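Local coordinates for protein tryptophan--tRNA ligase (Mycoplasma pneumoniae, PDB 2YY5) that catalyses the ATP-dependent attachment of tryptophan to tRNA(Trp), as a homodimeric class I aminoacyl-tRNA synthetase, at residues B[16-19]-B[20-23]; B[57-60]-B[61-65]; B[223-226]-B[227-231]; B[308-311]-B[312-315]. The protein carries 1 engineered substitution. All blocks are in the same frame, centred on the assembly; numbering follows the deposited sequence.

Contact 1 of 4, residues B[16-19]-B[20-23]; sequences KQHL and GNYL. With WSA (5'-O-[(L-tryptophylamino)sulfonyl]adenosine), chain J; SO4 (sulfate ion), chain H.
The amide of N21 lies over the imidazole of H18, within the HIGH motif that class I aminoacyl-tRNA synthetases use to bind ATP after the first strand of the Rossmann fold. One end of the amide sits over the middle of a ring face, and with the planes 22° apart the two groups are stacked. The ring's edge does the polar work. H18 stands at the N-cap of helix 19-26, and its ND1 accepts from G20 N at 2.7 Å, a weak, bent capping bond. At the other nitrogen, NE2 donates to the sulfate oxygen O3 at 3.0 Å, almost straight at 168°. That sulfate, probably from the crystallisation liquor, is also held by K205 of the KMSKS motif. An imidazole can accept at one nitrogen and donate at the other, as this ring does. Between the nitrogens, H18 CE1 comes within 3.6 Å of N7 of the adenine in the bound tryptophanyl-sulfamoyl adenosine. A chi1 of 60° puts CG between the backbone N and the carbonyl carbon, which folds the ring back over the first turn of the helix. G20 lies close against the ring edge, where there is no room for a side chain, and its O faces N3 of the adenine. In the next shell, the buried Q17 reaches back through a weak bond from NE2 to Q12 O. L19 and L23 lie side by side, both packed on I254 of helix 246-259, and their CD2 atoms are 4.0 Å apart. L23 N donates to L19 O at 2.8 Å.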
loop_
_atom_site.group_PDB
_atom_site.type_symbol
_atom_site.label_atom_id
_atom_site.label_comp_id
_atom_site.label_asym_id
_atom_site.label_seq_id
_atom_site.Cartn_x
_atom_site.Cartn_y
_atom_site.Cartn_z
ATOM N N LYS B 16 7.304 23.983 -5.436
ATOM C CA LYS B 16 8.397 24.365 -4.557
ATOM C C LYS B 16 9.722 23.749 -4.972
ATOM O O LYS B 16 10.673 23.739 -4.187
ATOM C CB LYS B 16 8.092 23.956 -3.116
ATOM C CG LYS B 16 7.909 25.120 -2.155
ATOM C CD LYS B 16 6.446 25.489 -1.935
ATOM C CE LYS B 16 6.334 26.513 -0.806
ATOM N NZ LYS B 16 4.962 26.661 -0.259
ATOM N N GLN B 17 9.783 23.220 -6.192
ATOM C CA GLN B 17 11.020 22.638 -6.704
ATOM C C GLN B 17 12.100 23.718 -6.529
ATOM O O GLN B 17 11.929 24.853 -6.992
ATOM C CB GLN B 17 10.846 22.289 -8.181
ATOM C CG GLN B 17 11.415 20.946 -8.594
ATOM C CD GLN B 17 10.731 19.778 -7.908
ATOM O OE1 GLN B 17 11.352 19.069 -7.120
ATOM N NE2 GLN B 17 9.448 19.577 -8.201
ATOM N N HIS B 18 13.201 23.372 -5.858
ATOM C CA HIS B 18 14.280 24.330 -5.595
ATOM C C HIS B 18 15.680 23.879 -6.030
ATOM O O HIS B 18 15.866 22.750 -6.492
ATOM C CB HIS B 18 14.301 24.662 -4.104
ATOM C CG HIS B 18 14.521 23.470 -3.223
ATOM N ND1 HIS B 18 15.684 22.730 -3.243
ATOM C CD2 HIS B 18 13.723 22.887 -2.296
ATOM C CE1 HIS B 18 15.596 21.746 -2.367
ATOM N NE2 HIS B 18 14.415 21.818 -1.778
ATOM N N LEU B 19 16.652 24.780 -5.864
ATOM C CA LEU B 19 18.057 24.547 -6.215
ATOM C C LEU B 19 18.673 23.324 -5.530
ATOM O O LEU B 19 19.612 22.724 -6.049
ATOM C CB LEU B 19 18.896 25.771 -5.852
ATOM C CG LEU B 19 19.517 26.640 -6.943
ATOM C CD1 LEU B 19 20.485 27.608 -6.285
ATOM C CD2 LEU B 19 20.258 25.792 -7.954
ATOM N N GLY B 20 18.166 22.977 -4.350
ATOM C CA GLY B 20 18.682 21.816 -3.653
ATOM C C GLY B 20 18.388 20.596 -4.500
ATOM O O GLY B 20 19.221 19.705 -4.630
ATOM N N ASN B 21 17.196 20.576 -5.094
ATOM C CA ASN B 21 16.770 19.474 -5.954
ATOM C C ASN B 21 17.594 19.446 -7.232
ATOM O O ASN B 21 18.043 18.377 -7.663
ATOM C CB ASN B 21 15.298 19.624 -6.325
ATOM C CG ASN B 21 14.397 19.706 -5.113
ATOM O OD1 ASN B 21 14.432 18.835 -4.245
ATOM N ND2 ASN B 21 13.578 20.754 -5.051
ATOM N N TYR B 22 17.792 20.624 -7.828
ATOM C CA TYR B 22 18.548 20.731 -9.072
ATOM C C TYR B 22 19.979 20.242 -8.870
ATOM O O TYR B 22 20.452 19.343 -9.567
ATOM C CB TYR B 22 18.581 22.181 -9.589
ATOM C CG TYR B 22 19.292 22.301 -10.926
ATOM C CD1 TYR B 22 18.662 21.911 -12.109
ATOM C CD2 TYR B 22 20.630 22.706 -11.000
ATOM C CE1 TYR B 22 19.341 21.904 -13.327
ATOM C CE2 TYR B 22 21.323 22.700 -12.217
ATOM C CZ TYR B 22 20.666 22.295 -13.374
ATOM O OH TYR B 22 21.324 22.253 -14.575
ATOM N N LEU B 23 20.659 20.839 -7.905
ATOM C CA LEU B 23 22.030 20.478 -7.621
ATOM C C LEU B 23 22.144 19.073 -7.030
ATOM O O LEU B 23 23.127 18.363 -7.274
ATOM C CB LEU B 23 22.650 21.530 -6.685
ATOM C CG LEU B 23 23.492 22.643 -7.345
ATOM C CD1 LEU B 23 22.992 22.936 -8.750
ATOM C CD2 LEU B 23 23.464 23.906 -6.488
HETATM C CD2 WSA J . 12.718 8.421 -4.511
HETATM C CE3 WSA J . 14.003 8.841 -4.836
HETATM C CZ3 WSA J . 14.936 7.913 -5.281
HETATM C CH2 WSA J . 14.582 6.571 -5.399
HETATM C CZ2 WSA J . 13.298 6.154 -5.072
HETATM C CE2 WSA J . 12.365 7.084 -4.627
HETATM N N11 WSA J . 11.087 6.977 -4.272
HETATM C CD1 WSA J . 10.617 8.176 -3.943
HETATM C CG WSA J . 11.579 9.087 -4.075
HETATM C CB WSA J . 11.441 10.586 -3.812
HETATM C CA WSA J . 12.365 11.046 -2.683
HETATM N NH3 WSA J . 12.080 10.303 -1.448
HETATM C C WSA J . 12.145 12.543 -2.445
HETATM O O WSA J . 11.160 12.931 -1.825
HETATM N NS WSA J . 13.054 13.376 -2.938
HETATM S S WSA J . 12.428 14.875 -3.083
HETATM O O1S WSA J . 11.245 14.851 -4.006
HETATM O O2S WSA J . 11.976 15.377 -1.744
HETATM O "O5'" WSA J . 13.474 15.692 -3.618
HETATM C "C5'" WSA J . 14.125 15.265 -4.820
HETATM C "C4'" WSA J . 15.640 15.081 -4.689
HETATM O "O4'" WSA J . 16.241 16.304 -4.229
HETATM C "C3'" WSA J . 16.050 13.992 -3.695
HETATM O "O3'" WSA J . 17.182 13.279 -4.202
HETATM C "C2'" WSA J . 16.462 14.818 -2.478
HETATM O "O2'" WSA J . 17.410 14.083 -1.696
HETATM C "C1'" WSA J . 17.181 15.954 -3.202
HETATM N N9 WSA J . 17.369 17.104 -2.285
HETATM C C8 WSA J . 16.400 17.679 -1.578
HETATM N N7 WSA J . 16.891 18.717 -0.906
HETATM C C5 WSA J . 18.190 18.804 -1.189
HETATM C C4 WSA J . 18.494 17.768 -2.062
HETATM N N3 WSA J . 19.757 17.634 -2.501
HETATM C C2 WSA J . 20.699 18.477 -2.112
HETATM N N1 WSA J . 20.439 19.473 -1.285
HETATM C C6 WSA J . 19.201 19.668 -0.807
HETATM N N6 WSA J . 18.939 20.684 0.015
HETATM S S SO4 H . 12.564 18.677 -0.389
HETATM O O1 SO4 H . 13.364 17.598 0.205
HETATM O O2 SO4 H . 11.133 18.458 -0.081
HETATM O O3 SO4 H . 13.018 19.971 0.160
HETATM O O4 SO4 H . 12.736 18.668 -1.846
#

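Contact 2 of 4, residues B[57-60]-B[61-65]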
loop_
_atom_site.group_PDB
_atom_site.type_symbol
_atom_site.label_atom_id
_atom_site.label_comp_id
_atom_site.label_asym_id
_atom_site.label_seq_id
_atom_site.Cartn_x
_atom_site.Cartn_y
_atom_site.Cartn_z
ATOM N N LEU B 57 -1.830 18.760 -7.961
ATOM C CA LEU B 57 -1.029 17.572 -8.235
ATOM C C LEU B 57 -0.829 17.457 -9.747
ATOM O O LEU B 57 0.295 17.350 -10.230
ATOM C CB LEU B 57 -1.742 16.329 -7.666
ATOM C CG LEU B 57 -1.035 14.981 -7.419
ATOM C CD1 LEU B 57 -1.609 13.943 -8.356
ATOM C CD2 LEU B 57 0.475 15.091 -7.604
ATOM N N LYS B 58 -1.927 17.503 -10.493
ATOM C CA LYS B 58 -1.873 17.406 -11.949
ATOM C C LYS B 58 -0.956 18.465 -12.545
ATOM O O LYS B 58 -0.084 18.157 -13.360
ATOM C CB LYS B 58 -3.279 17.555 -12.538
ATOM C CG LYS B 58 -3.967 16.232 -12.824
ATOM C CD LYS B 58 -5.480 16.319 -12.645
ATOM C CE LYS B 58 -6.123 17.352 -13.554
ATOM N NZ LYS B 58 -7.588 17.410 -13.311
ATOM N N GLN B 59 -1.151 19.711 -12.131
ATOM C CA GLN B 59 -0.346 20.805 -12.643
ATOM C C GLN B 59 1.139 20.592 -12.355
ATOM O O GLN B 59 1.983 20.785 -13.235
ATOM C CB GLN B 59 -0.821 22.132 -12.042
ATOM C CG GLN B 59 -0.041 23.365 -12.513
ATOM C CD GLN B 59 0.152 23.410 -14.026
ATOM O OE1 GLN B 59 -0.748 23.068 -14.792
ATOM N NE2 GLN B 59 1.329 23.844 -14.458
ATOM N N ASN B 60 1.446 20.174 -11.129
ATOM C CA ASN B 60 2.821 19.934 -10.710
ATOM C C ASN B 60 3.489 18.767 -11.442
ATOM O O ASN B 60 4.633 18.896 -11.885
ATOM C CB ASN B 60 2.875 19.713 -9.197
ATOM C CG ASN B 60 2.675 20.998 -8.408
ATOM O OD1 ASN B 60 2.564 20.970 -7.177
ATOM N ND2 ASN B 60 2.639 22.134 -9.108
ATOM N N ASN B 61 2.790 17.634 -11.561
ATOM C CA ASN B 61 3.344 16.477 -12.272
ATOM C C ASN B 61 3.752 16.920 -13.680
ATOM O O ASN B 61 4.814 16.554 -14.185
ATOM C CB ASN B 61 2.321 15.332 -12.369
ATOM C CG ASN B 61 2.047 14.668 -11.027
ATOM O OD1 ASN B 61 2.779 14.874 -10.057
ATOM N ND2 ASN B 61 0.992 13.856 -10.969
ATOM N N PHE B 62 2.897 17.718 -14.305
ATOM C CA PHE B 62 3.166 18.243 -15.634
ATOM C C PHE B 62 4.395 19.159 -15.572
ATOM O O PHE B 62 5.333 19.019 -16.355
ATOM C CB PHE B 62 1.926 19.010 -16.129
ATOM C CG PHE B 62 2.197 19.965 -17.267
ATOM C CD1 PHE B 62 2.116 21.339 -17.068
ATOM C CD2 PHE B 62 2.508 19.493 -18.539
ATOM C CE1 PHE B 62 2.339 22.232 -18.121
ATOM C CE2 PHE B 62 2.733 20.375 -19.597
ATOM C CZ PHE B 62 2.646 21.748 -19.386
ATOM N N ASP B 63 4.385 20.090 -14.628
ATOM C CA ASP B 63 5.488 21.027 -14.479
ATOM C C ASP B 63 6.850 20.368 -14.217
ATOM O O ASP B 63 7.881 20.873 -14.667
ATOM C CB ASP B 63 5.183 22.032 -13.364
ATOM C CG ASP B 63 4.118 23.046 -13.758
ATOM O OD1 ASP B 63 4.041 23.399 -14.956
ATOM O OD2 ASP B 63 3.369 23.504 -12.866
ATOM N N LEU B 64 6.862 19.252 -13.490
ATOM C CA LEU B 64 8.122 18.573 -13.208
ATOM C C LEU B 64 8.701 17.956 -14.478
ATOM O O LEU B 64 9.898 18.059 -14.725
ATOM C CB LEU B 64 7.937 17.482 -12.148
ATOM C CG LEU B 64 9.216 16.795 -11.648
ATOM C CD1 LEU B 64 10.127 17.801 -10.959
ATOM C CD2 LEU B 64 8.849 15.700 -10.686
ATOM N N VAL B 65 7.853 17.317 -15.282
ATOM C CA VAL B 65 8.319 16.700 -16.512
ATOM C C VAL B 65 8.949 17.745 -17.413
ATOM O O VAL B 65 9.979 17.491 -18.034
ATOM C CB VAL B 65 7.184 15.992 -17.277
ATOM C CG1 VAL B 65 7.695 15.494 -18.617
ATOM C CG2 VAL B 65 6.679 14.810 -16.470
#
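Q59 and D63, one turn apart, supply the polar side-chain link here. Q59 NE2 donates to D63 OD2 at 2.6 Å, but the bond is weak, bent to 143°, and the amide and carboxylate planes are turned 62° to each other. The Q59 chain bends at chi2 (47°), which turns its amide forward along the helix, toward the carboxylate one turn on. The stronger partner of D63 is R66, whose NH1 forms a salt bridge with OD1, so an acid here is shared between a neutral amide and a charge one turn further on. Aromatic contact comes next. Q59 NE2 also lies at the edge of the F62 ring, near its plane, 3.7 Å from CD1. The same ring makes a cation-pi interaction with R311 of helix 311-340. Mixed packing marks the buried flank, where L57 CD2 touches the N61 amide, 3.4 Å from OD1. The branched methyls of L57 suit a side that also meets G341 of the second subunit. Backbone bonds supply the frame: N61 N donates to L57 O at 2.8 Å, and L64 N to N60 O at 2.8 Å. With N61, L64 and V65 on V42 of strand 37-42, and F62 and V65 on V314, this is helix 54-71 packed between the parallel sheet of the Rossmann fold and helix 311-340.

Contact 3 of 4, residues B[223-226]-B[227-231]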
loop_
_atom_site.group_PDB
_atom_site.type_symbol
_atom_site.label_atom_id
_atom_site.label_comp_id
_atom_site.label_asym_id
_atom_site.label_seq_id
_atom_site.Cartn_x
_atom_site.Cartn_y
_atom_site.Cartn_z
ATOM N N VAL B 223 15.305 36.285 -6.973
ATOM C CA VAL B 223 16.588 35.610 -6.781
ATOM C C VAL B 223 17.628 36.619 -6.277
ATOM O O VAL B 223 18.431 36.310 -5.385
ATOM C CB VAL B 223 17.102 34.987 -8.102
ATOM C CG1 VAL B 223 18.499 34.429 -7.903
ATOM C CG2 VAL B 223 16.152 33.888 -8.568
ATOM N N VAL B 224 17.605 37.822 -6.855
ATOM C CA VAL B 224 18.521 38.891 -6.464
ATOM C C VAL B 224 18.364 39.259 -4.990
ATOM O O VAL B 224 19.352 39.314 -4.251
ATOM C CB VAL B 224 18.298 40.169 -7.309
ATOM C CG1 VAL B 224 19.029 41.350 -6.685
ATOM C CG2 VAL B 224 18.812 39.956 -8.717
ATOM N N LYS B 225 17.129 39.505 -4.560
ATOM C CA LYS B 225 16.890 39.878 -3.168
ATOM C C LYS B 225 17.280 38.779 -2.172
ATOM O O LYS B 225 17.934 39.039 -1.158
ATOM C CB LYS B 225 15.417 40.249 -2.955
ATOM C CG LYS B 225 15.124 40.846 -1.571
ATOM C CD LYS B 225 13.630 40.848 -1.226
ATOM C CE LYS B 225 13.118 39.437 -0.918
ATOM N NZ LYS B 225 11.676 39.407 -0.513
ATOM N N LYS B 226 16.879 37.546 -2.464
ATOM C CA LYS B 226 17.163 36.426 -1.572
ATOM C C LYS B 226 18.641 36.196 -1.315
ATOM O O LYS B 226 19.046 35.939 -0.182
ATOM C CB LYS B 226 16.540 35.143 -2.126
ATOM C CG LYS B 226 15.035 35.149 -2.084
ATOM C CD LYS B 226 14.454 33.846 -2.563
ATOM C CE LYS B 226 12.956 33.854 -2.349
ATOM N NZ LYS B 226 12.337 32.580 -2.752
ATOM N N ILE B 227 19.440 36.287 -2.370
ATOM C CA ILE B 227 20.868 36.066 -2.256
ATOM C C ILE B 227 21.551 37.227 -1.551
ATOM O O ILE B 227 22.427 37.017 -0.707
ATOM C CB ILE B 227 21.470 35.813 -3.649
ATOM C CG1 ILE B 227 20.952 34.467 -4.173
ATOM C CG2 ILE B 227 22.983 35.806 -3.583
ATOM C CD1 ILE B 227 21.148 34.239 -5.648
ATOM N N ARG B 228 21.134 38.447 -1.873
ATOM C CA ARG B 228 21.712 39.630 -1.247
ATOM C C ARG B 228 21.542 39.577 0.264
ATOM O O ARG B 228 22.344 40.135 1.001
ATOM C CB ARG B 228 21.031 40.892 -1.759
ATOM C CG ARG B 228 21.611 42.167 -1.174
ATOM C CD ARG B 228 22.612 42.766 -2.129
ATOM N NE ARG B 228 21.954 43.092 -3.391
ATOM C CZ ARG B 228 22.573 43.567 -4.466
ATOM N NH1 ARG B 228 21.880 43.833 -5.565
ATOM N NH2 ARG B 228 23.880 43.772 -4.442
ATOM N N GLN B 229 20.485 38.909 0.711
ATOM C CA GLN B 229 20.173 38.788 2.133
ATOM C C GLN B 229 20.685 37.495 2.765
ATOM O O GLN B 229 20.439 37.244 3.948
ATOM C CB GLN B 229 18.660 38.832 2.351
ATOM C CG GLN B 229 17.922 39.982 1.709
ATOM C CD GLN B 229 16.421 39.767 1.775
ATOM O OE1 GLN B 229 15.895 38.792 1.228
ATOM N NE2 GLN B 229 15.723 40.667 2.455
ATOM N N ALA B 230 21.364 36.663 1.983
ATOM C CA ALA B 230 21.879 35.396 2.502
ATOM C C ALA B 230 22.719 35.644 3.745
ATOM O O ALA B 230 23.646 36.455 3.722
ATOM C CB ALA B 230 22.716 34.686 1.434
ATOM N N THR B 231 22.393 34.947 4.830
ATOM C CA THR B 231 23.133 35.111 6.073
ATOM C C THR B 231 24.561 34.577 5.925
ATOM O O THR B 231 24.776 33.470 5.429
ATOM C CB THR B 231 22.423 34.391 7.255
ATOM O OG1 THR B 231 22.440 32.980 7.046
ATOM C CG2 THR B 231 20.977 34.852 7.371
#
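V223 and I227 run side by side, pointing the same way, and V223 CG1 meets I227 CD1 at 3.5 Å. The isoleucine's CG1 branch lies beside its backbone N (chi1 -68°), which carries CD1 back along the helix to the valine. V224 and R228 form a second parallel pair. The arginine chain bends at chi2 and chi3, and its NH1 comes to 3.9 Å from V224 CG1, obliquely to the guanidinium plane, so a long, flexible side chain can lie along an apolar neighbour while remaining exposed. K225 and Q229 instead cross at a slant: Q229 OE1 rests 3.6 Å from K225 CG, a contact between the amide and the aliphatic part of the lysine. K226 turns elsewhere, its extended chain carrying NZ to a salt bridge with D218 and to the carbonyls of Q210 and V213, which suits a lysine whose charge is buried. Just past these pairs the helix ends. Q229 N donates to K225 O at 3.2 Å and weakly to K226 O, and A230 N then closes a tighter turn onto I227 O at 2.9 Å. V223, V224 and I227 touch helix 284-308, whereas K226 is tied to the loop beyond the KMSKS motif. The arrangement is that of the C-terminal end of an amphipathic helix, 220-228, with aliphatic residues against a neighbouring helix and charged ones on its other sides.

Contact 4 of 4, residues B[308-311]-B[312-315]; sequences QISR and EQVF
I309 lays its side chain across that of Q313 at about a right angle, CD1 coming 3.7 Å from Q313 OE1. Its other branch, CG2, reaches V314 CG2 at 4.2 Å. A branched aliphatic residue suits this spot because it also packs on R66 and L69 of helix 54-71, against which V314 also packs, on F62 and V65. S310 follows as the N-cap of helix 311-340, at the turn between the two long C-terminal helices, 284-308 and 311-340. With chi1 at 77°, its OG stands between the backbone N and the carbonyl carbon and can accept from Q313 N at 3.2 Å and, weakly, donate to E312 OE1; OG is set too close to a neighbour in the model, so the details of both bonds are doubtful. Serine is a common choice here, since its short hydroxyl side chain can reach forward to a backbone N-H of the first turn. The carbonyl of S310 takes the next donor, V314 N, at 3.0 Å and 152°. At R311 the chain is helical: its O accepts from F315 N at 3.0 Å, nearly straight at 166°, and its side chain packs on I347 of the second subunit.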
loop_
_atom_site.group_PDB
_atom_site.type_symbol
_atom_site.label_atom_id
_atom_site.label_comp_id
_atom_site.label_asym_id
_atom_site.label_seq_id
_atom_site.Cartn_x
_atom_site.Cartn_y
_atom_site.Cartn_z
ATOM N N GLN B 308 9.284 26.142 -23.607
ATOM C CA GLN B 308 9.213 25.561 -24.939
ATOM C C GLN B 308 8.547 24.186 -24.948
ATOM O O GLN B 308 7.890 23.819 -25.924
ATOM C CB GLN B 308 10.619 25.449 -25.527
ATOM C CG GLN B 308 11.268 26.785 -25.833
ATOM C CD GLN B 308 12.774 26.680 -25.970
ATOM O OE1 GLN B 308 13.287 25.862 -26.740
ATOM N NE2 GLN B 308 13.493 27.509 -25.221
ATOM N N ILE B 309 8.713 23.428 -23.867
ATOM C CA ILE B 309 8.123 22.095 -23.774
ATOM C C ILE B 309 6.592 22.186 -23.783
ATOM O O ILE B 309 6.015 23.000 -23.060
ATOM C CB ILE B 309 8.593 21.385 -22.486
ATOM C CG1 ILE B 309 10.124 21.407 -22.415
ATOM C CG2 ILE B 309 8.075 19.953 -22.459
ATOM C CD1 ILE B 309 10.816 20.721 -23.577
ATOM N N SER B 310 5.945 21.348 -24.595
ATOM C CA SER B 310 4.482 21.356 -24.721
ATOM C C SER B 310 3.755 20.221 -24.011
ATOM O O SER B 310 4.336 19.169 -23.730
ATOM C CB SER B 310 4.081 21.292 -26.189
ATOM O OG SER B 310 4.221 19.972 -26.679
ATOM N N ARG B 311 2.463 20.439 -23.767
ATOM C CA ARG B 311 1.601 19.468 -23.099
ATOM C C ARG B 311 1.686 18.102 -23.794
ATOM O O ARG B 311 1.933 17.084 -23.143
ATOM C CB ARG B 311 0.147 19.961 -23.113
ATOM C CG ARG B 311 -0.700 19.486 -21.940
ATOM C CD ARG B 311 -0.857 20.589 -20.900
ATOM N NE ARG B 311 -1.139 20.051 -19.571
ATOM C CZ ARG B 311 -1.373 20.790 -18.490
ATOM N NH1 ARG B 311 -1.612 20.201 -17.324
ATOM N NH2 ARG B 311 -1.379 22.114 -18.572
ATOM N N GLU B 312 1.465 18.089 -25.110
ATOM C CA GLU B 312 1.524 16.860 -25.909
ATOM C C GLU B 312 2.859 16.153 -25.684
ATOM O O GLU B 312 2.914 14.933 -25.519
ATOM C CB GLU B 312 1.357 17.186 -27.405
ATOM C CG GLU B 312 2.237 18.349 -27.901
ATOM C CD GLU B 312 3.213 17.967 -29.019
ATOM O OE1 GLU B 312 4.022 18.837 -29.426
ATOM O OE2 GLU B 312 3.171 16.809 -29.492
ATOM N N GLN B 313 3.932 16.935 -25.682
ATOM C CA GLN B 313 5.267 16.412 -25.467
ATOM C C GLN B 313 5.360 15.681 -24.132
ATOM O O GLN B 313 5.948 14.605 -24.037
ATOM C CB GLN B 313 6.285 17.552 -25.509
ATOM C CG GLN B 313 6.727 17.902 -26.914
ATOM C CD GLN B 313 7.675 19.079 -26.958
ATOM O OE1 GLN B 313 8.605 19.173 -26.158
ATOM N NE2 GLN B 313 7.455 19.979 -27.904
ATOM N N VAL B 314 4.783 16.274 -23.098
ATOM C CA VAL B 314 4.812 15.662 -21.786
ATOM C C VAL B 314 4.057 14.343 -21.805
ATOM O O VAL B 314 4.543 13.326 -21.302
ATOM C CB VAL B 314 4.180 16.582 -20.727
ATOM C CG1 VAL B 314 3.975 15.802 -19.408
ATOM C CG2 VAL B 314 5.081 17.805 -20.514
ATOM N N PHE B 315 2.873 14.373 -22.404
ATOM C CA PHE B 315 2.035 13.199 -22.486
ATOM C C PHE B 315 2.706 12.041 -23.221
ATOM O O PHE B 315 2.734 10.921 -22.715
ATOM C CB PHE B 315 0.706 13.543 -23.164
ATOM C CG PHE B 315 -0.233 12.385 -23.241
ATOM C CD1 PHE B 315 -0.827 11.879 -22.087
ATOM C CD2 PHE B 315 -0.481 11.752 -24.457
ATOM C CE1 PHE B 315 -1.651 10.754 -22.138
ATOM C CE2 PHE B 315 -1.307 10.622 -24.519
ATOM C CZ PHE B 315 -1.888 10.127 -23.359
#

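Overall arrangement
Following the chain from the N terminus, all four contacts are local turns in series; none nests in or crosses another, and none closes a long loop. Contact 1 ends the loop after strand 6-11 and starts helix 19-26 at the nucleotide. Contact 2 lies within helix 54-71 and touches contact 1 where L64 meets Q17, their centres about 15 Å apart. Contact 3 ends helix 220-228, with its nearest atoms about 7 Å from contact 1. Contact 4 opens helix 311-340 and packs directly against contact 2, centres about 11 Å apart, with both meeting the second subunit. Contacts 1, 2 and 4 thus join the active site to the dimer interface.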